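Local coordinates for protein Uly1 (Catenovulum maritimum, PDB 7DRQ) that probably cleaves the algal polysaccharide ulvan by a lyase mechanism, as a calcium-binding, beta-propeller-type member of polysaccharide lyase family 24, at residues A[293-298]-A[351-356]; A[308-313]-A[325-330]; A[379-384]-A[388-393]. One frame throughout, in Å; residues are numbered along the deposited sequence.

Contact 1 of 3, residues A[293-298]-A[351-356]; sequences MFYAYS and WTVTEN. With CA (calcium ion), chain D.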
HETATM    1  N   MSE A 293     -14.850  12.352   1.336  1.00 12.47           N
HETATM    2  CA  MSE A 293     -14.354  11.391   0.359  1.00  9.96           C
HETATM    3  C   MSE A 293     -13.992  12.193  -0.887  1.00 11.28           C
HETATM    4  O   MSE A 293     -14.778  13.021  -1.357  1.00 12.02           O
HETATM    5  CB  MSE A 293     -15.400  10.315   0.071  1.00 11.12           C
HETATM    6  CG  MSE A 293     -14.924   9.228  -0.851  1.00 11.43           C
HETATM    7 SE   MSE A 293     -16.321   7.833  -0.963  1.00 21.36          SE
HETATM    8  CE  MSE A 293     -16.219   7.085   0.817  1.00 13.21           C
ATOM      9  N   PHE A 294     -12.804  11.956  -1.429  1.00 11.39           N
ATOM     10  CA  PHE A 294     -12.241  12.863  -2.423  1.00 10.54           C
ATOM     11  C   PHE A 294     -11.600  12.074  -3.557  1.00  9.55           C
ATOM     12  O   PHE A 294     -11.144  10.944  -3.374  1.00 11.22           O
ATOM     13  CB  PHE A 294     -11.213  13.797  -1.771  1.00  9.57           C
ATOM     14  CG  PHE A 294     -11.736  14.523  -0.561  1.00  9.58           C
ATOM     15  CD1 PHE A 294     -12.372  15.746  -0.688  1.00 11.74           C
ATOM     16  CD2 PHE A 294     -11.622  13.956   0.710  1.00  9.62           C
ATOM     17  CE1 PHE A 294     -12.876  16.412   0.438  1.00 11.35           C
ATOM     18  CE2 PHE A 294     -12.121  14.606   1.823  1.00 10.65           C
ATOM     19  CZ  PHE A 294     -12.742  15.844   1.688  1.00 11.21           C
ATOM     20  N   TYR A 295     -11.528  12.708  -4.734  1.00  9.40           N
ATOM     21  CA  TYR A 295     -10.995  12.044  -5.918  1.00 11.32           C
ATOM     22  C   TYR A 295     -10.541  13.099  -6.912  1.00 10.17           C
ATOM     23  O   TYR A 295     -11.209  14.124  -7.087  1.00 10.36           O
ATOM     24  CB  TYR A 295     -12.053  11.133  -6.556  1.00 11.37           C
ATOM     25  CG  TYR A 295     -11.807  10.719  -7.999  1.00 11.16           C
ATOM     26  CD1 TYR A 295     -10.922   9.691  -8.306  1.00  9.69           C
ATOM     27  CD2 TYR A 295     -12.522  11.303  -9.039  1.00  9.38           C
ATOM     28  CE1 TYR A 295     -10.728   9.277  -9.618  1.00 10.56           C
ATOM     29  CE2 TYR A 295     -12.321  10.921 -10.356  1.00 10.40           C
ATOM     30  CZ  TYR A 295     -11.422   9.907 -10.639  1.00 13.97           C
ATOM     31  OH  TYR A 295     -11.247   9.502 -11.937  1.00 11.72           O
ATOM     32  N   ALA A 296      -9.410  12.843  -7.561  1.00 11.14           N
ATOM     33  CA  ALA A 296      -8.951  13.703  -8.640  1.00 11.18           C
ATOM     34  C   ALA A 296      -8.149  12.855  -9.612  1.00 11.73           C
ATOM     35  O   ALA A 296      -7.640  11.792  -9.252  1.00 11.17           O
ATOM     36  CB  ALA A 296      -8.107  14.874  -8.119  1.00  9.59           C
ATOM     37  N   TYR A 297      -8.019  13.340 -10.848  1.00  9.38           N
ATOM     38  CA  TYR A 297      -7.240  12.615 -11.842  1.00  8.69           C
ATOM     39  C   TYR A 297      -6.456  13.614 -12.676  1.00  9.21           C
ATOM     40  O   TYR A 297      -6.813  14.790 -12.770  1.00 11.18           O
ATOM     41  CB  TYR A 297      -8.127  11.732 -12.738  1.00 10.38           C
ATOM     42  CG  TYR A 297      -9.077  12.517 -13.617  1.00 10.40           C
ATOM     43  CD1 TYR A 297      -8.691  12.949 -14.882  1.00 10.57           C
ATOM     44  CD2 TYR A 297     -10.355  12.826 -13.179  1.00 11.26           C
ATOM     45  CE1 TYR A 297      -9.550  13.668 -15.683  1.00 12.74           C
ATOM     46  CE2 TYR A 297     -11.225  13.558 -13.978  1.00 14.01           C
ATOM     47  CZ  TYR A 297     -10.817  13.970 -15.225  1.00 12.61           C
ATOM     48  OH  TYR A 297     -11.679  14.691 -16.020  1.00 12.33           O
ATOM     49  N   SER A 298      -5.375  13.133 -13.278  1.00 11.66           N
ATOM     50  CA  SER A 298      -4.511  13.961 -14.107  1.00 11.05           C
ATOM     51  C   SER A 298      -4.641  13.546 -15.566  1.00 11.56           C
ATOM     52  O   SER A 298      -4.615  12.351 -15.882  1.00 10.25           O
ATOM     53  CB  SER A 298      -3.054  13.845 -13.659  1.00 14.49           C
ATOM     54  OG  SER A 298      -2.205  14.492 -14.604  1.00 13.23           O
ATOM     55  N   TRP A 351     -10.943   2.797  -4.140  1.00 11.22           N
ATOM     56  CA  TRP A 351     -11.533   3.346  -5.353  1.00  9.25           C
ATOM     57  C   TRP A 351     -10.888   2.670  -6.557  1.00 10.76           C
ATOM     58  O   TRP A 351      -9.808   2.085  -6.462  1.00 12.34           O
ATOM     59  CB  TRP A 351     -11.341   4.867  -5.428  1.00 12.26           C
ATOM     60  CG  TRP A 351      -9.908   5.215  -5.524  1.00 10.77           C
ATOM     61  CD1 TRP A 351      -9.019   5.331  -4.494  1.00 10.54           C
ATOM     62  CD2 TRP A 351      -9.168   5.430  -6.726  1.00  9.12           C
ATOM     63  NE1 TRP A 351      -7.768   5.628  -4.986  1.00 11.09           N
ATOM     64  CE2 TRP A 351      -7.833   5.694  -6.353  1.00 12.86           C
ATOM     65  CE3 TRP A 351      -9.505   5.427  -8.084  1.00  9.29           C
ATOM     66  CZ2 TRP A 351      -6.833   5.960  -7.293  1.00 10.53           C
ATOM     67  CZ3 TRP A 351      -8.512   5.685  -9.019  1.00 11.74           C
ATOM     68  CH2 TRP A 351      -7.188   5.949  -8.617  1.00 11.41           C
ATOM     69  N   THR A 352     -11.554   2.783  -7.700  1.00 10.37           N
ATOM     70  CA  THR A 352     -10.966   2.353  -8.962  1.00  9.67           C
ATOM     71  C   THR A 352     -11.707   3.065 -10.084  1.00 11.14           C
ATOM     72  O   THR A 352     -12.763   3.665  -9.869  1.00 10.00           O
ATOM     73  CB  THR A 352     -11.027   0.826  -9.124  1.00 11.52           C
ATOM     74  OG1 THR A 352     -10.288   0.435 -10.287  1.00 12.85           O
ATOM     75  CG2 THR A 352     -12.472   0.374  -9.276  1.00 12.61           C
ATOM     76  N   VAL A 353     -11.114   3.036 -11.274  1.00  9.59           N
ATOM     77  CA  VAL A 353     -11.775   3.463 -12.499  1.00  8.62           C
ATOM     78  C   VAL A 353     -11.580   2.351 -13.514  1.00  9.07           C
ATOM     79  O   VAL A 353     -10.448   1.912 -13.738  1.00 12.92           O
ATOM     80  CB  VAL A 353     -11.218   4.803 -13.043  1.00  9.88           C
ATOM     81  CG1 VAL A 353     -11.974   5.211 -14.321  1.00 10.66           C
ATOM     82  CG2 VAL A 353     -11.304   5.900 -11.986  1.00 10.01           C
ATOM     83  N   THR A 354     -12.674   1.881 -14.110  1.00  9.08           N
ATOM     84  CA  THR A 354     -12.581   0.791 -15.077  1.00 10.15           C
ATOM     85  C   THR A 354     -12.054   1.296 -16.419  1.00 10.31           C
ATOM     86  O   THR A 354     -11.972   2.498 -16.678  1.00 11.94           O
ATOM     87  CB  THR A 354     -13.940   0.148 -15.325  1.00 11.27           C
ATOM     88  OG1 THR A 354     -14.743   1.075 -16.076  1.00 10.70           O
ATOM     89  CG2 THR A 354     -14.647  -0.205 -14.003  1.00  9.33           C
ATOM     90  N   GLU A 355     -11.723   0.345 -17.295  1.00 10.02           N
ATOM     91  CA  GLU A 355     -11.289   0.667 -18.651  1.00 12.92           C
ATOM     92  C   GLU A 355     -12.363   1.370 -19.474  1.00 12.89           C
ATOM     93  O   GLU A 355     -12.057   1.840 -20.579  1.00 12.37           O
ATOM     94  CB  GLU A 355     -10.837  -0.611 -19.379  1.00 12.56           C
ATOM     95  CG  GLU A 355     -11.996  -1.497 -19.799  1.00 16.68           C
ATOM     96  CD  GLU A 355     -11.558  -2.712 -20.600  1.00 24.24           C
ATOM     97  OE1 GLU A 355     -10.351  -3.034 -20.593  1.00 24.54           O
ATOM     98  OE2 GLU A 355     -12.426  -3.339 -21.238  1.00 25.35           O
ATOM     99  N   ASN A 356     -13.600   1.450 -18.983  1.00 11.60           N
ATOM    100  CA  ASN A 356     -14.657   2.204 -19.643  1.00  9.06           C
ATOM    101  C   ASN A 356     -14.973   3.505 -18.917  1.00  9.94           C
ATOM    102  O   ASN A 356     -15.986   4.151 -19.216  1.00 10.67           O
ATOM    103  CB  ASN A 356     -15.913   1.344 -19.767  1.00 12.22           C
ATOM    104  CG  ASN A 356     -15.667   0.130 -20.612  1.00 15.54           C
ATOM    105  OD1 ASN A 356     -14.902   0.201 -21.552  1.00 10.77           O
ATOM    106  ND2 ASN A 356     -16.274  -1.009 -20.252  1.00 13.95           N
TER
HETATM  107 CA    CA D 602     -14.986   0.845 -23.921  1.00 24.81          CA
HETATM  108  O   HOH W   1     -12.603   1.283 -23.333  1.00 19.25           O
HETATM  109  O   HOH W   2     -17.323   1.524 -23.063  1.00 13.70           O
HETATM  110  O   HOH W   3     -16.360  -1.166 -24.112  1.00 13.52           O
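Y295 and W351 meet as an aromatic pair in the buried seam between two antiparallel sheets of the protein's beta-propeller-like fold, one holding strand 290-298 and the other strand 350-353. The stack is an offset edge-to-face one: the edge of the Y295 ring is turned toward the face of the W351 six-membered ring, with the planes at 60° and the centroids 6.0 Å apart. The nearest atoms of the pair, Y295 CE1 and W351 CZ3, lie 4.3 Å apart, a loose contact with W351 CZ3 near the plane at the edge of the tyrosine ring. The tyrosine reaches this position because its CG is anti to the backbone N (chi1 162°), which carries the ring end closer to 351-353 than its CB suggests. V353 meets the far end of the same ring: its CG2 is 3.6 Å from Y295 OH and 4.2 Å from Y295 CE1, the two side chains crossing at about a right angle. No hydrogen bond spans the segments, and the 105 Å² buried between them comes from Y295, W351 and V353. Further on, beyond strand 350-353, T354 OG1 accepts from N356 N at 3.1 Å, an ST turn, and N356 OD1 binds a calcium ion at 2.5 Å together with three waters. The polar ends of the aromatic pair are engaged by strands of the first sheet: Y295 OH bonds to R274, and W351 NE1 to the carbonyl of K265. Y295 and V353 both touch L359 of strand 359-369, while V327 of strand 326-328 packs against Y295.

Contact 2 of 3, residues A[308-313]-A[325-330]; sequences KNYKGE and ALVMRP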
ATOM      1  N   LYS A 308      -7.687  17.343 -12.253  1.00 14.63           N
ATOM      2  CA  LYS A 308      -9.098  17.678 -12.348  1.00 12.12           C
ATOM      3  C   LYS A 308      -9.895  16.896 -11.311  1.00 13.50           C
ATOM      4  O   LYS A 308      -9.484  15.828 -10.865  1.00 11.57           O
ATOM      5  CB  LYS A 308      -9.642  17.376 -13.747  1.00 13.85           C
ATOM      6  CG  LYS A 308      -8.712  17.861 -14.860  1.00 22.03           C
ATOM      7  CD  LYS A 308      -9.456  18.257 -16.097  1.00 25.17           C
ATOM      8  CE  LYS A 308      -8.544  19.017 -17.057  1.00 23.34           C
ATOM      9  NZ  LYS A 308      -8.187  18.199 -18.237  1.00 23.74           N
ATOM     10  N   ASN A 309     -11.054  17.434 -10.939  1.00 10.70           N
ATOM     11  CA  ASN A 309     -11.958  16.688 -10.077  1.00 11.03           C
ATOM     12  C   ASN A 309     -12.881  15.832 -10.944  1.00 11.08           C
ATOM     13  O   ASN A 309     -12.750  15.784 -12.169  1.00 15.48           O
ATOM     14  CB  ASN A 309     -12.720  17.625  -9.134  1.00  9.86           C
ATOM     15  CG  ASN A 309     -13.644  18.597  -9.862  1.00 14.00           C
ATOM     16  OD1 ASN A 309     -14.031  18.383 -11.010  1.00 12.74           O
ATOM     17  ND2 ASN A 309     -14.014  19.676  -9.170  1.00 14.96           N
ATOM     18  N   TYR A 310     -13.828  15.128 -10.311  1.00 10.35           N
ATOM     19  CA  TYR A 310     -14.598  14.152 -11.075  1.00 12.08           C
ATOM     20  C   TYR A 310     -15.468  14.813 -12.129  1.00 14.46           C
ATOM     21  O   TYR A 310     -15.802  14.169 -13.129  1.00 12.77           O
ATOM     22  CB  TYR A 310     -15.455  13.277 -10.149  1.00 11.23           C
ATOM     23  CG  TYR A 310     -16.795  13.875  -9.761  1.00 10.58           C
ATOM     24  CD1 TYR A 310     -16.907  14.755  -8.689  1.00 12.66           C
ATOM     25  CD2 TYR A 310     -17.953  13.536 -10.455  1.00 13.22           C
ATOM     26  CE1 TYR A 310     -18.138  15.301  -8.331  1.00 15.94           C
ATOM     27  CE2 TYR A 310     -19.176  14.064 -10.103  1.00 14.27           C
ATOM     28  CZ  TYR A 310     -19.270  14.942  -9.047  1.00 19.79           C
ATOM     29  OH  TYR A 310     -20.505  15.446  -8.716  1.00 18.95           O
ATOM     30  N   LYS A 311     -15.811  16.085 -11.946  1.00 12.81           N
ATOM     31  CA  LYS A 311     -16.576  16.821 -12.945  1.00 14.08           C
ATOM     32  C   LYS A 311     -15.721  17.297 -14.114  1.00 15.20           C
ATOM     33  O   LYS A 311     -16.271  17.813 -15.095  1.00 17.14           O
ATOM     34  CB  LYS A 311     -17.250  18.037 -12.300  1.00 16.08           C
ATOM     35  CG  LYS A 311     -18.298  17.712 -11.249  1.00 19.89           C
ATOM     36  CD  LYS A 311     -18.605  18.983 -10.455  1.00 23.42           C
ATOM     37  CE  LYS A 311     -19.693  18.787  -9.425  1.00 34.28           C
ATOM     38  NZ  LYS A 311     -19.945  20.078  -8.717  1.00 36.29           N
ATOM     39  N   GLY A 312     -14.402  17.155 -14.031  1.00 12.55           N
ATOM     40  CA  GLY A 312     -13.519  17.625 -15.079  1.00 15.90           C
ATOM     41  C   GLY A 312     -12.986  19.024 -14.882  1.00 15.02           C
ATOM     42  O   GLY A 312     -12.304  19.546 -15.777  1.00 16.17           O
ATOM     43  N   GLU A 313     -13.269  19.646 -13.741  1.00 14.18           N
ATOM     44  CA  GLU A 313     -12.790  20.989 -13.458  1.00 18.26           C
ATOM     45  C   GLU A 313     -11.365  20.943 -12.932  1.00 14.52           C
ATOM     46  O   GLU A 313     -11.018  20.085 -12.121  1.00 15.07           O
ATOM     47  CB  GLU A 313     -13.704  21.667 -12.433  1.00 18.31           C
ATOM     48  CG  GLU A 313     -15.183  21.543 -12.773  1.00 17.62           C
ATOM     49  CD  GLU A 313     -16.106  21.934 -11.627  1.00 23.27           C
ATOM     50  OE1 GLU A 313     -15.721  21.796 -10.444  1.00 21.41           O
ATOM     51  OE2 GLU A 313     -17.237  22.375 -11.913  1.00 26.06           O
ATOM     52  N   ALA A 325     -11.854  18.548  -4.531  1.00 12.35           N
ATOM     53  CA  ALA A 325     -11.879  17.187  -5.057  1.00 13.57           C
ATOM     54  C   ALA A 325     -12.989  16.342  -4.437  1.00 10.69           C
ATOM     55  O   ALA A 325     -12.979  15.120  -4.567  1.00 12.09           O
ATOM     56  CB  ALA A 325     -10.514  16.527  -4.844  1.00 12.73           C
ATOM     57  N   LEU A 326     -13.954  16.977  -3.774  1.00 13.91           N
ATOM     58  CA  LEU A 326     -15.026  16.247  -3.096  1.00 11.08           C
ATOM     59  C   LEU A 326     -15.821  15.356  -4.049  1.00 13.81           C
ATOM     60  O   LEU A 326     -16.132  15.751  -5.174  1.00 15.96           O
ATOM     61  CB  LEU A 326     -15.977  17.252  -2.445  1.00 10.51           C
ATOM     62  CG  LEU A 326     -17.142  16.668  -1.650  1.00 13.96           C
ATOM     63  CD1 LEU A 326     -16.630  16.043  -0.347  1.00 14.09           C
ATOM     64  CD2 LEU A 326     -18.172  17.765  -1.361  1.00 18.02           C
ATOM     65  N   VAL A 327     -16.178  14.147  -3.586  1.00 12.11           N
ATOM     66  CA  VAL A 327     -17.181  13.335  -4.282  1.00 12.57           C
ATOM     67  C   VAL A 327     -18.372  13.000  -3.374  1.00 15.51           C
ATOM     68  O   VAL A 327     -19.492  12.807  -3.863  1.00 16.33           O
ATOM     69  CB  VAL A 327     -16.577  12.032  -4.864  1.00 12.64           C
ATOM     70  CG1 VAL A 327     -15.505  12.342  -5.912  1.00 13.80           C
ATOM     71  CG2 VAL A 327     -16.020  11.129  -3.761  1.00 16.63           C
HETATM   72  N   MSE A 328     -18.156  12.927  -2.061  1.00 11.29           N
HETATM   73  CA  MSE A 328     -19.204  12.439  -1.135  1.00 14.04           C
HETATM   74  C   MSE A 328     -18.847  12.793   0.304  1.00 13.70           C
HETATM   75  O   MSE A 328     -17.672  12.884   0.639  1.00 15.12           O
HETATM   76  CB  MSE A 328     -19.392  10.915  -1.302  1.00 14.41           C
HETATM   77  CG  MSE A 328     -20.744  10.323  -0.815  1.00 14.48           C
HETATM   78 SE   MSE A 328     -20.796   9.732   1.055  0.59 13.74          SE
HETATM   79  CE  MSE A 328     -19.076   8.650   1.060  1.00 29.69           C
ATOM     80  N   ARG A 329     -19.844  13.027   1.154  1.00 15.19           N
ATOM     81  CA  ARG A 329     -19.571  13.305   2.563  1.00  9.88           C
ATOM     82  C   ARG A 329     -20.047  12.113   3.366  1.00 14.20           C
ATOM     83  O   ARG A 329     -21.253  11.986   3.600  1.00 12.78           O
ATOM     84  CB  ARG A 329     -20.293  14.573   3.024  1.00 15.38           C
ATOM     85  CG  ARG A 329     -19.930  15.840   2.266  1.00 15.36           C
ATOM     86  CD  ARG A 329     -18.733  16.525   2.888  1.00 17.27           C
ATOM     87  NE  ARG A 329     -18.606  17.876   2.353  1.00 13.38           N
ATOM     88  CZ  ARG A 329     -17.474  18.570   2.337  1.00 17.20           C
ATOM     89  NH1 ARG A 329     -16.361  18.041   2.831  1.00 13.80           N
ATOM     90  NH2 ARG A 329     -17.461  19.789   1.808  1.00 18.98           N
ATOM     91  N   PRO A 330     -19.166  11.216   3.824  1.00 11.59           N
ATOM     92  CA  PRO A 330     -19.664  10.006   4.525  1.00 10.77           C
ATOM     93  C   PRO A 330     -20.389  10.305   5.832  1.00 13.32           C
ATOM     94  O   PRO A 330     -21.184   9.470   6.293  1.00 13.05           O
ATOM     95  CB  PRO A 330     -18.391   9.183   4.776  1.00 13.30           C
ATOM     96  CG  PRO A 330     -17.380   9.701   3.813  1.00 14.26           C
ATOM     97  CD  PRO A 330     -17.723  11.148   3.544  1.00 13.16           C
TER
HETATM   98  O   HOH W   4     -13.782  14.828  -7.461  1.00 13.96           O
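The ring of Y310 packs against the carbonyl of L326 and the side chain of V327, the tighter half of the contact. Y310 CD1 lies 3.7 Å from L326 O, which sits at the ring edge near its plane, and 3.9 Å from V327 CG1, which comes in obliquely. With CG of Y310 between its backbone N and carbonyl carbon (chi1 84°), the ring extends toward 326-327. Beside it the packing is sparser: N309 CB approaches A325 CA at 4.2 Å, and a water accepts from Y310 N and gives a weak bond to A325 O. On the more exposed side, K311 sets its CG above one face of the Y310 ring, toward the rim. N309 orders the type I turn from N309 to G312: its OD1 takes a bond from E313 N at 3.1 Å and a weak one from K311 N, while ND2 gives a nearly straight bond (175°) to E313 OE1 and another to the carbonyl of E324. Replacing N309 by a leucine would probably leave E313 N and E313 OE1 without these mates and set the E313 carboxylate free to turn. With no hydrogen bond across the segments, the chemistry implies a turn braced largely by N309 and E313, tied outward at E324 and meeting 325-327 by van der Waals contact, with at most a weak water link.

Contact 3 of 3, residues A[379-384]-A[388-393]; sequences SHTYQK and GELITT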
ATOM      1  N   SER A 379     -20.372   1.965   2.113  1.00 10.40           N
ATOM      2  CA  SER A 379     -20.914   2.746   1.008  1.00 12.54           C
ATOM      3  C   SER A 379     -20.203   2.405  -0.293  1.00 12.06           C
ATOM      4  O   SER A 379     -19.024   2.049  -0.311  1.00 10.40           O
ATOM      5  CB  SER A 379     -20.813   4.273   1.244  1.00 11.74           C
ATOM      6  OG  SER A 379     -19.485   4.669   1.556  1.00 11.89           O
ATOM      7  N   HIS A 380     -20.960   2.514  -1.379  1.00 11.93           N
ATOM      8  CA  HIS A 380     -20.455   2.364  -2.733  1.00 11.52           C
ATOM      9  C   HIS A 380     -20.915   3.582  -3.514  1.00 11.36           C
ATOM     10  O   HIS A 380     -22.120   3.809  -3.658  1.00 11.11           O
ATOM     11  CB  HIS A 380     -20.976   1.077  -3.367  1.00 12.34           C
ATOM     12  CG  HIS A 380     -20.470   0.820  -4.750  1.00 13.70           C
ATOM     13  ND1 HIS A 380     -20.986  -0.184  -5.544  1.00 11.29           N
ATOM     14  CD2 HIS A 380     -19.500   1.424  -5.484  1.00 13.54           C
ATOM     15  CE1 HIS A 380     -20.353  -0.190  -6.706  1.00 11.90           C
ATOM     16  NE2 HIS A 380     -19.445   0.772  -6.695  1.00 11.85           N
ATOM     17  N   THR A 381     -19.964   4.366  -4.002  1.00  9.79           N
ATOM     18  CA  THR A 381     -20.250   5.558  -4.789  1.00 11.45           C
ATOM     19  C   THR A 381     -19.761   5.313  -6.207  1.00 12.45           C
ATOM     20  O   THR A 381     -18.622   4.884  -6.398  1.00 11.50           O
ATOM     21  CB  THR A 381     -19.554   6.780  -4.191  1.00 13.27           C
ATOM     22  OG1 THR A 381     -20.093   7.043  -2.892  1.00 12.62           O
ATOM     23  CG2 THR A 381     -19.755   8.005  -5.080  1.00 11.61           C
ATOM     24  N   TYR A 382     -20.615   5.542  -7.203  1.00 12.72           N
ATOM     25  CA  TYR A 382     -20.181   5.164  -8.539  1.00 12.23           C
ATOM     26  C   TYR A 382     -20.816   6.050  -9.597  1.00 14.24           C
ATOM     27  O   TYR A 382     -21.904   6.606  -9.413  1.00 14.78           O
ATOM     28  CB  TYR A 382     -20.454   3.684  -8.837  1.00 12.30           C
ATOM     29  CG  TYR A 382     -21.899   3.265  -8.737  1.00 13.30           C
ATOM     30  CD1 TYR A 382     -22.463   2.936  -7.506  1.00 15.80           C
ATOM     31  CD2 TYR A 382     -22.704   3.192  -9.876  1.00 16.79           C
ATOM     32  CE1 TYR A 382     -23.796   2.546  -7.403  1.00 17.07           C
ATOM     33  CE2 TYR A 382     -24.035   2.801  -9.790  1.00 16.80           C
ATOM     34  CZ  TYR A 382     -24.572   2.477  -8.548  1.00 23.34           C
ATOM     35  OH  TYR A 382     -25.890   2.089  -8.450  1.00 21.46           O
ATOM     36  N   GLN A 383     -20.092   6.191 -10.700  1.00 13.84           N
ATOM     37  CA  GLN A 383     -20.507   7.033 -11.816  1.00 13.10           C
ATOM     38  C   GLN A 383     -20.238   6.239 -13.088  1.00 16.11           C
ATOM     39  O   GLN A 383     -19.080   5.947 -13.407  1.00 15.31           O
ATOM     40  CB  GLN A 383     -19.754   8.360 -11.815  1.00 13.61           C
ATOM     41  CG  GLN A 383     -20.265   9.341 -12.865  1.00 13.31           C
ATOM     42  CD  GLN A 383     -19.356  10.547 -13.052  1.00 11.65           C
ATOM     43  OE1 GLN A 383     -18.136  10.423 -13.056  1.00 15.19           O
ATOM     44  NE2 GLN A 383     -19.960  11.721 -13.229  1.00 15.01           N
ATOM     45  N   LYS A 384     -21.295   5.880 -13.801  1.00  8.55           N
ATOM     46  CA  LYS A 384     -21.127   5.079 -15.006  1.00 11.74           C
ATOM     47  C   LYS A 384     -20.505   5.921 -16.121  1.00 13.58           C
ATOM     48  O   LYS A 384     -20.955   7.040 -16.393  1.00 14.15           O
ATOM     49  CB  LYS A 384     -22.475   4.516 -15.454  1.00 15.96           C
ATOM     50  CG  LYS A 384     -22.382   3.653 -16.720  1.00 15.96           C
ATOM     51  CD  LYS A 384     -23.677   2.898 -16.969  1.00 25.46           C
ATOM     52  CE  LYS A 384     -23.640   2.197 -18.312  1.00 30.76           C
ATOM     53  NZ  LYS A 384     -24.862   1.376 -18.548  1.00 46.64           N
ATOM     54  N   GLY A 388     -22.743  11.852 -15.766  1.00 15.76           N
ATOM     55  CA  GLY A 388     -24.017  11.712 -15.102  1.00 19.19           C
ATOM     56  C   GLY A 388     -23.911  11.783 -13.589  1.00 18.99           C
ATOM     57  O   GLY A 388     -22.902  12.193 -13.009  1.00 16.14           O
ATOM     58  N   GLU A 389     -24.992  11.348 -12.944  1.00 25.10           N
ATOM     59  CA  GLU A 389     -25.109  11.481 -11.496  1.00 31.01           C
ATOM     60  C   GLU A 389     -24.122  10.560 -10.786  1.00 17.24           C
ATOM     61  O   GLU A 389     -23.862   9.439 -11.230  1.00 20.39           O
ATOM     62  CB  GLU A 389     -26.542  11.166 -11.045  1.00 32.91           C
ATOM     63  CG  GLU A 389     -26.856  11.550  -9.590  1.00 36.90           C
ATOM     64  CD  GLU A 389     -28.300  11.242  -9.176  1.00 37.54           C
ATOM     65  OE1 GLU A 389     -29.043  10.629  -9.971  1.00 45.63           O
ATOM     66  OE2 GLU A 389     -28.692  11.612  -8.051  1.00 38.50           O
ATOM     67  N   LEU A 390     -23.531  11.065  -9.710  1.00 17.00           N
ATOM     68  CA  LEU A 390     -22.799  10.222  -8.776  1.00 17.59           C
ATOM     69  C   LEU A 390     -23.816   9.528  -7.885  1.00 15.88           C
ATOM     70  O   LEU A 390     -24.552  10.196  -7.155  1.00 19.32           O
ATOM     71  CB  LEU A 390     -21.856  11.053  -7.912  1.00 18.92           C
ATOM     72  CG  LEU A 390     -20.395  11.288  -8.241  1.00 25.29           C
ATOM     73  CD1 LEU A 390     -19.789  12.066  -7.081  1.00 17.18           C
ATOM     74  CD2 LEU A 390     -19.673   9.963  -8.468  1.00 18.85           C
ATOM     75  N   ILE A 391     -23.870   8.205  -7.943  1.00 14.14           N
ATOM     76  CA  ILE A 391     -24.778   7.422  -7.112  1.00 15.05           C
ATOM     77  C   ILE A 391     -24.011   6.919  -5.899  1.00 16.58           C
ATOM     78  O   ILE A 391     -22.932   6.338  -6.048  1.00 15.53           O
ATOM     79  CB  ILE A 391     -25.366   6.238  -7.897  1.00 16.40           C
ATOM     80  CG1 ILE A 391     -26.190   6.729  -9.091  1.00 23.17           C
ATOM     81  CG2 ILE A 391     -26.210   5.351  -6.973  1.00 21.97           C
ATOM     82  CD1 ILE A 391     -26.758   5.588  -9.926  1.00 27.84           C
ATOM     83  N   THR A 392     -24.558   7.137  -4.701  1.00 14.20           N
ATOM     84  CA  THR A 392     -24.040   6.534  -3.479  1.00 10.01           C
ATOM     85  C   THR A 392     -25.127   5.644  -2.897  1.00 14.06           C
ATOM     86  O   THR A 392     -26.263   6.095  -2.714  1.00 14.64           O
ATOM     87  CB  THR A 392     -23.629   7.583  -2.444  1.00 14.50           C
ATOM     88  OG1 THR A 392     -22.581   8.405  -2.972  1.00 13.71           O
ATOM     89  CG2 THR A 392     -23.138   6.911  -1.178  1.00 13.89           C
ATOM     90  N   THR A 393     -24.776   4.396  -2.594  1.00 11.64           N
ATOM     91  CA  THR A 393     -25.683   3.472  -1.927  1.00 12.00           C
ATOM     92  C   THR A 393     -24.972   2.858  -0.732  1.00 13.90           C
ATOM     93  O   THR A 393     -23.751   2.677  -0.748  1.00 13.82           O
ATOM     94  CB  THR A 393     -26.176   2.363  -2.890  1.00 11.98           C
ATOM     95  OG1 THR A 393     -27.148   1.531  -2.230  1.00 16.50           O
ATOM     96  CG2 THR A 393     -25.015   1.495  -3.363  1.00 14.97           C
TER
HETATM   97  O   HOH W   5     -23.879   6.217 -11.590  1.00 26.79           O
HETATM   98  O   HOH W   6     -23.566   8.077 -13.765  1.00 24.52           O
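One face of the Y382 ring is covered by I391, whose CB makes a CH-pi contact 4.0 Å from the ring centroid and 16° off its normal, with T393 CG2 at the ring edge. With CG of Y382 between its backbone N and carbonyl carbon (chi1 59°), the ring lies alongside I391 and sets its CD1 over the centre of one H380 imidazole face. These groups share one face of a beta hairpin, strand 372-383 with 391-393, at the end of a propeller-type sheet. Residues 379-383 and 391-393 run antiparallel, their axes at 163°, with H380-T393 and Y382-I391 hydrogen-bonded pairs and T381-T392 non-hydrogen-bonded between them. Y382 N gives the shortest of the four backbone bonds, 2.7 Å to I391 O. On the side of T381, L390 CD2 lies between Q383 CB and T381 CG2, 3.7 Å from the former. The imidazole is fixed at both nitrogens, ND1 by N429 and NE2 by H360. Near the turn, one water joins K384 N to E389 O, a second bridges Y382 O and E389 O, and Q383 NE2 donates nearly straight to G388 O at 3.0 Å. T381 OG1 and T392 OG1 share a hydrogen bond of 2.8 Å.

The three contacts lie close together, on the same side of the chain's centre, with centres 10 to 12 Å apart. Contacts 1 and 2 join through strand pairing, with Y295 N 2.8 Å from A325 O and Y297 O 2.7 Å from K308 N, both probable hydrogen bonds. Contact 3 meets contact 2 through L390, whose CD1 is 3.5 Å from Y310 CZ and 3.3 Å from V327 O. Contacts 1 and 3 share a sheet through strands 350-353 and 372-383, which flank 359-369, and touch where M293 CE approaches S379 OG at 4.1 Å. F287, at a different calcium ion from that of N356, lies about 10 Å from L326 and about 12 Å from S379 between side chains.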